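Local structure of lysozyme (Meretrix lusoria, 3AB6) at residues 19-24 with 35-40; 89-94 with 103-108. The protein hydrolyses beta-1,4 linkages in peptidoglycan, lysing Gram-positive bacteria, and also has chitinase activity. One frame throughout, in Å; residues are numbered along the deposited sequence.

Contact 1 of 2, residues 19-24 with 35-40; sequences SGCRNV and CGYFQI. With NAG (2-acetamido-2-deoxy-beta-D-glucopyranose), chain B.
Cys21 CA lies 5.2 Å from Tyr37 CA and Asn23 CA 4.9 Å from Gly36 CA; the irregular chain 19-24 runs close beside 35-40, and no backbone-to-backbone hydrogen bond joins the two. The Tyr37 ring carries most of the packing: the backbone of Arg22 and Asn23 crosses one of its faces, Arg22 C standing 3.5 Å above the ring plane and offset toward the rim. Asn23 CB touches CE1 of that ring, while Cys21 SG, disulfide-bonded to Cys15, meets its edge, 75° off the ring normal. With chi1 at 65°, Ser19 OG lies between its own backbone N and carbonyl carbon, where it gives a 2.7 Å hydrogen bond to Tyr37 O; it also accepts from Arg22 N three residues on, which makes an ST motif. The opposing loop, joining strands 32-35 and 40-41, is a type I turn, Gly36 to Gln39, combined with a G1 beta bulge in which Gln39 and Ile40 both face Cys35. Bent at chi2 (-67°), Gln39 brings NE2 back onto an in-plane lone pair of Gly36 O at 3.0 Å, an oxygen that also accepts from Gln39 N. Val24 CG2 packs 3.5 Å from Gln39 NE2, which also bonds to Gly25 O.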
loop_
_atom_site.group_PDB
_atom_site.type_symbol
_atom_site.label_atom_id
_atom_site.label_comp_id
_atom_site.label_asym_id
_atom_site.label_seq_id
_atom_site.Cartn_x
_atom_site.Cartn_y
_atom_site.Cartn_z
ATOM N N SER A 19 0.432 3.908 8.892
ATOM C CA SER A 19 1.319 4.482 9.901
ATOM C C SER A 19 1.003 5.911 10.303
ATOM O O SER A 19 1.835 6.563 10.938
ATOM C CB SER A 19 2.740 4.472 9.360
ATOM O OG SER A 19 2.808 5.337 8.232
ATOM N N GLY A 20 -0.175 6.407 9.942
ATOM C CA GLY A 20 -0.500 7.787 10.257
ATOM C C GLY A 20 0.440 8.622 9.402
ATOM O O GLY A 20 0.683 9.803 9.663
ATOM N N CYS A 21 0.959 7.963 8.368
ATOM C CA CYS A 21 1.912 8.514 7.403
ATOM C C CYS A 21 3.111 9.131 8.096
ATOM O O CYS A 21 3.354 10.336 8.002
ATOM C CB CYS A 21 1.253 9.541 6.473
ATOM S SG CYS A 21 1.996 9.564 4.803
ATOM N N ARG A 22 3.852 8.271 8.788
ATOM C CA ARG A 22 5.045 8.644 9.527
ATOM C C ARG A 22 6.047 7.506 9.359
ATOM O O ARG A 22 5.666 6.375 9.046
ATOM C CB ARG A 22 4.724 8.801 11.017
ATOM C CG ARG A 22 3.588 9.758 11.342
ATOM C CD ARG A 22 3.246 9.697 12.826
ATOM N NE ARG A 22 2.183 10.632 13.188
ATOM C CZ ARG A 22 1.697 10.778 14.416
ATOM N NH1 ARG A 22 2.174 10.048 15.416
ATOM N NH2 ARG A 22 0.734 11.661 14.646
ATOM N N ASN A 23 7.325 7.803 9.562
ATOM C CA ASN A 23 8.358 6.777 9.457
ATOM C C ASN A 23 8.377 6.048 10.800
ATOM O O ASN A 23 9.219 6.318 11.659
ATOM C CB ASN A 23 9.714 7.429 9.160
ATOM C CG ASN A 23 10.841 6.422 9.089
ATOM O OD1 ASN A 23 10.625 5.250 8.776
ATOM N ND2 ASN A 23 12.056 6.877 9.363
ATOM N N VAL A 24 7.437 5.118 10.963
ATOM C CA VAL A 24 7.268 4.363 12.206
ATOM C C VAL A 24 8.162 3.144 12.430
ATOM O O VAL A 24 8.079 2.497 13.481
ATOM C CB VAL A 24 5.810 3.893 12.352
ATOM C CG1 VAL A 24 4.874 5.088 12.277
ATOM C CG2 VAL A 24 5.475 2.882 11.263
ATOM N N CYS A 35 7.424 -2.573 7.191
ATOM C CA CYS A 35 8.147 -1.363 7.570
ATOM C C CYS A 35 7.746 -0.029 6.955
ATOM O O CYS A 35 7.241 0.037 5.837
ATOM C CB CYS A 35 9.628 -1.542 7.262
ATOM S SG CYS A 35 10.465 -3.038 7.865
ATOM N N GLY A 36 8.017 1.036 7.706
ATOM C CA GLY A 36 7.777 2.394 7.244
ATOM C C GLY A 36 6.389 2.949 6.985
ATOM O O GLY A 36 5.368 2.401 7.417
ATOM N N TYR A 37 6.377 4.066 6.261
ATOM C CA TYR A 37 5.162 4.791 5.917
ATOM C C TYR A 37 4.008 3.935 5.427
ATOM O O TYR A 37 2.868 4.121 5.845
ATOM C CB TYR A 37 5.454 5.858 4.854
ATOM C CG TYR A 37 6.261 7.035 5.354
ATOM C CD1 TYR A 37 7.652 6.992 5.380
ATOM C CD2 TYR A 37 5.628 8.188 5.816
ATOM C CE1 TYR A 37 8.399 8.071 5.855
ATOM C CE2 TYR A 37 6.359 9.273 6.293
ATOM C CZ TYR A 37 7.743 9.209 6.309
ATOM O OH TYR A 37 8.467 10.287 6.774
ATOM N N PHE A 38 4.309 2.999 4.537
ATOM C CA PHE A 38 3.276 2.147 3.979
ATOM C C PHE A 38 3.284 0.715 4.497
ATOM O O PHE A 38 2.555 -0.130 3.984
ATOM C CB PHE A 38 3.369 2.158 2.447
ATOM C CG PHE A 38 2.902 3.452 1.819
ATOM C CD1 PHE A 38 3.745 4.561 1.746
ATOM C CD2 PHE A 38 1.602 3.569 1.339
ATOM C CE1 PHE A 38 3.295 5.773 1.206
ATOM C CE2 PHE A 38 1.140 4.771 0.797
ATOM C CZ PHE A 38 1.986 5.876 0.730
ATOM N N GLN A 39 4.099 0.458 5.517
ATOM C CA GLN A 39 4.203 -0.866 6.119
ATOM C C GLN A 39 4.387 -1.944 5.058
ATOM O O GLN A 39 3.634 -2.914 4.981
ATOM C CB GLN A 39 2.962 -1.136 6.973
ATOM C CG GLN A 39 2.980 -0.332 8.273
ATOM C CD GLN A 39 4.095 -0.786 9.193
ATOM O OE1 GLN A 39 4.015 -1.860 9.787
ATOM N NE2 GLN A 39 5.158 0.014 9.294
ATOM N N ILE A 40 5.416 -1.749 4.245
ATOM C CA ILE A 40 5.753 -2.653 3.158
ATOM C C ILE A 40 6.610 -3.818 3.625
ATOM O O ILE A 40 7.565 -3.643 4.383
ATOM C CB ILE A 40 6.497 -1.884 2.049
ATOM C CG1 ILE A 40 5.565 -0.829 1.455
ATOM C CG2 ILE A 40 6.984 -2.840 0.968
ATOM C CD1 ILE A 40 6.250 0.131 0.509
HETATM C C1 NAG B . 0.460 -7.639 3.292
HETATM C C2 NAG B . 1.537 -7.326 2.248
HETATM C C3 NAG B . 1.326 -8.243 1.031
HETATM C C4 NAG B . 1.273 -9.719 1.484
HETATM C C5 NAG B . 0.230 -9.875 2.596
HETATM C C6 NAG B . 0.244 -11.285 3.190
HETATM C C7 NAG B . 2.563 -5.152 1.948
HETATM C C8 NAG B . 2.345 -3.681 1.752
HETATM N N2 NAG B . 1.470 -5.918 1.864
HETATM O O1 NAG B . 0.757 -6.962 4.463
HETATM O O3 NAG B . 2.397 -8.074 0.111
HETATM O O4 NAG B . 0.817 -10.587 0.470
HETATM O O5 NAG B . 0.582 -9.009 3.631
HETATM O O6 NAG B . -0.950 -11.373 3.947
HETATM O O7 NAG B . 3.692 -5.578 2.248
#

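Contact 2 of 2, residues 89-94 with 103-108; sequences FAREHN and GSTIGY. With NAG (2-acetamido-2-deoxy-beta-D-glucopyranose), chain B.
Arg91 reaches from helix 86-95 across Thr105, the two CA atoms lying 5.3 Å apart. Its CB starts 3.5 Å from Thr105 OG1, and CG and CD stay beside the same hydroxyl and Thr105 O. A bend at chi3 (64°) then turns NE onto Thr105 OG1, giving a hydrogen bond of 2.8 Å that is nearly straight (171° at the hydrogen) and lies in the guanidinium plane. CZ and NH2 pass on to Ile106, whose CG1 covers one face of the guanidinium, 3.6 Å from Arg91 NH2. Beyond the two segments, Arg91 NH2 donates to Lys102 O, and Thr105 OG1 is in hydrogen-bonding contact with Gly99 O and Lys102 O.

Asn94 and Tyr108 form the other half of the interface. Asn94 CB sits over the centre of the Tyr108 ring, 3.6 Å from the centroid, a CH-pi contact, and the amide lies stacked on the same ring with the planes 11° apart. The amide ND2 approaches Thr105 CG2, and Ala90 CB meets the Tyr108 ring at its edge. Tyr108 OH is hydrogen-bonded to Glu18, the predicted proton donor, which suggests that the tyrosine helps to position that carboxylate. On the sugar side, His93 O accepts from NAG N2 at 2.8 Å, while NAG C8 lies over one face of the His93 imidazole.

Thr105 and the first turn of helix 106-112 thus pack against helix 86-95; Tyr108 also rests on Ile14 and Met17 of helix 8-19, and His93 touches both that helix and Val69 of helix 62-76.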
loop_
_atom_site.group_PDB
_atom_site.type_symbol
_atom_site.label_atom_id
_atom_site.label_comp_id
_atom_site.label_asym_id
_atom_site.label_seq_id
_atom_site.Cartn_x
_atom_site.Cartn_y
_atom_site.Cartn_z
ATOM N N PHE A 89 -6.953 -0.754 -5.020
ATOM C CA PHE A 89 -5.543 -0.576 -4.678
ATOM C C PHE A 89 -5.295 -0.807 -3.189
ATOM O O PHE A 89 -4.313 -1.445 -2.804
ATOM C CB PHE A 89 -5.084 0.835 -5.070
ATOM C CG PHE A 89 -5.208 1.132 -6.543
ATOM C CD1 PHE A 89 -5.602 2.394 -6.976
ATOM C CD2 PHE A 89 -4.918 0.160 -7.498
ATOM C CE1 PHE A 89 -5.711 2.686 -8.335
ATOM C CE2 PHE A 89 -5.022 0.442 -8.860
ATOM C CZ PHE A 89 -5.421 1.707 -9.277
ATOM N N ALA A 90 -6.182 -0.278 -2.350
ATOM C CA ALA A 90 -6.046 -0.438 -0.902
ATOM C C ALA A 90 -6.128 -1.914 -0.523
ATOM O O ALA A 90 -5.351 -2.405 0.299
ATOM C CB ALA A 90 -7.146 0.353 -0.182
ATOM N N ARG A 91 -7.075 -2.624 -1.122
ATOM C CA ARG A 91 -7.235 -4.037 -0.822
ATOM C C ARG A 91 -6.048 -4.843 -1.332
ATOM O O ARG A 91 -5.613 -5.790 -0.680
ATOM C CB ARG A 91 -8.557 -4.546 -1.402
ATOM C CG ARG A 91 -9.760 -3.906 -0.718
ATOM C CD ARG A 91 -11.076 -4.461 -1.221
ATOM N NE ARG A 91 -11.210 -5.878 -0.906
ATOM C CZ ARG A 91 -12.255 -6.627 -1.238
ATOM N NH1 ARG A 91 -13.273 -6.098 -1.904
ATOM N NH2 ARG A 91 -12.283 -7.908 -0.899
ATOM N N GLU A 92 -5.507 -4.460 -2.485
ATOM C CA GLU A 92 -4.344 -5.153 -3.023
ATOM C C GLU A 92 -3.182 -4.945 -2.064
ATOM O O GLU A 92 -2.440 -5.870 -1.754
ATOM C CB GLU A 92 -3.962 -4.586 -4.392
ATOM C CG GLU A 92 -4.848 -5.058 -5.521
ATOM C CD GLU A 92 -4.569 -6.498 -5.902
ATOM O OE1 GLU A 92 -3.568 -6.750 -6.606
ATOM O OE2 GLU A 92 -5.347 -7.379 -5.487
ATOM N N HIS A 93 -3.039 -3.710 -1.595
ATOM C CA HIS A 93 -1.958 -3.367 -0.686
ATOM C C HIS A 93 -1.991 -4.221 0.573
ATOM O O HIS A 93 -0.968 -4.741 1.005
ATOM C CB HIS A 93 -2.033 -1.888 -0.299
ATOM C CG HIS A 93 -0.821 -1.398 0.426
ATOM N ND1 HIS A 93 0.402 -1.238 -0.192
ATOM C CD2 HIS A 93 -0.634 -1.060 1.724
ATOM C CE1 HIS A 93 1.290 -0.825 0.696
ATOM N NE2 HIS A 93 0.686 -0.710 1.866
ATOM N N ASN A 94 -3.176 -4.380 1.149
ATOM C CA ASN A 94 -3.321 -5.148 2.377
ATOM C C ASN A 94 -3.303 -6.657 2.193
ATOM O O ASN A 94 -2.863 -7.382 3.084
ATOM C CB ASN A 94 -4.618 -4.749 3.088
ATOM C CG ASN A 94 -4.811 -5.478 4.406
ATOM O OD1 ASN A 94 -4.000 -5.352 5.324
ATOM N ND2 ASN A 94 -5.891 -6.244 4.506
ATOM N N GLY A 103 -11.805 -11.704 0.908
ATOM C CA GLY A 103 -12.776 -11.159 1.841
ATOM C C GLY A 103 -12.058 -10.547 3.025
ATOM O O GLY A 103 -12.563 -9.642 3.685
ATOM N N SER A 104 -10.860 -11.054 3.287
ATOM C CA SER A 104 -10.036 -10.580 4.386
ATOM C C SER A 104 -9.811 -9.069 4.371
ATOM O O SER A 104 -9.836 -8.416 5.414
ATOM C CB SER A 104 -8.678 -11.278 4.339
ATOM O OG SER A 104 -7.756 -10.637 5.200
ATOM N N THR A 105 -9.597 -8.519 3.181
ATOM C CA THR A 105 -9.325 -7.094 3.024
ATOM C C THR A 105 -10.535 -6.160 3.034
ATOM O O THR A 105 -10.384 -4.946 2.893
ATOM C CB THR A 105 -8.530 -6.838 1.739
ATOM O OG1 THR A 105 -9.296 -7.275 0.613
ATOM C CG2 THR A 105 -7.208 -7.597 1.775
ATOM N N ILE A 106 -11.733 -6.713 3.189
ATOM C CA ILE A 106 -12.934 -5.885 3.238
ATOM C C ILE A 106 -12.863 -4.997 4.480
ATOM O O ILE A 106 -13.239 -3.825 4.444
ATOM C CB ILE A 106 -14.211 -6.756 3.311
ATOM C CG1 ILE A 106 -14.413 -7.494 1.984
ATOM C CG2 ILE A 106 -15.421 -5.885 3.656
ATOM C CD1 ILE A 106 -15.517 -8.545 2.036
ATOM N N GLY A 107 -12.366 -5.560 5.577
ATOM C CA GLY A 107 -12.261 -4.802 6.812
ATOM C C GLY A 107 -11.276 -3.655 6.699
ATOM O O GLY A 107 -11.519 -2.559 7.206
ATOM N N TYR A 108 -10.153 -3.916 6.035
ATOM C CA TYR A 108 -9.120 -2.910 5.838
ATOM C C TYR A 108 -9.703 -1.689 5.129
ATOM O O TYR A 108 -9.488 -0.555 5.557
ATOM C CB TYR A 108 -7.976 -3.510 5.017
ATOM C CG TYR A 108 -6.846 -2.553 4.728
ATOM C CD1 TYR A 108 -6.872 -1.731 3.603
ATOM C CD2 TYR A 108 -5.747 -2.469 5.583
ATOM C CE1 TYR A 108 -5.828 -0.850 3.335
ATOM C CE2 TYR A 108 -4.701 -1.591 5.325
ATOM C CZ TYR A 108 -4.745 -0.788 4.200
ATOM O OH TYR A 108 -3.701 0.069 3.933
HETATM C C1 NAG B . 0.460 -7.639 3.292
HETATM C C2 NAG B . 1.537 -7.326 2.248
HETATM C C3 NAG B . 1.326 -8.243 1.031
HETATM C C4 NAG B . 1.273 -9.719 1.484
HETATM C C5 NAG B . 0.230 -9.875 2.596
HETATM C C6 NAG B . 0.244 -11.285 3.190
HETATM C C7 NAG B . 2.563 -5.152 1.948
HETATM C C8 NAG B . 2.345 -3.681 1.752
HETATM N N2 NAG B . 1.470 -5.918 1.864
HETATM O O1 NAG B . 0.757 -6.962 4.463
HETATM O O3 NAG B . 2.397 -8.074 0.111
HETATM O O4 NAG B . 0.817 -10.587 0.470
HETATM O O5 NAG B . 0.582 -9.009 3.631
HETATM O O6 NAG B . -0.950 -11.373 3.947
HETATM O O7 NAG B . 3.692 -5.578 2.248
#

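How the contacts relate
Contact 1 closes in the chain before contact 2 opens, and their centres are about 17 Å apart, yet they meet directly: Phe38 O of contact 1 and His93 NE2 of contact 2 are 2.9 Å apart, a probable hydrogen bond. Glu18, the predicted proton donor, is close to both: the side chains of Gln39 and Tyr108 each come within about 3 Å of its side chain, nearest atoms. Both contacts also reach the same NAG, with Gln39 O 3.6 Å from its C8, and Lys41 N, just beyond 35-40, also hydrogen-bonds to it. Since Gln39 O and His93 O both meet that sugar, the loop 35-40 and helix 86-95 border the same part of the substrate site.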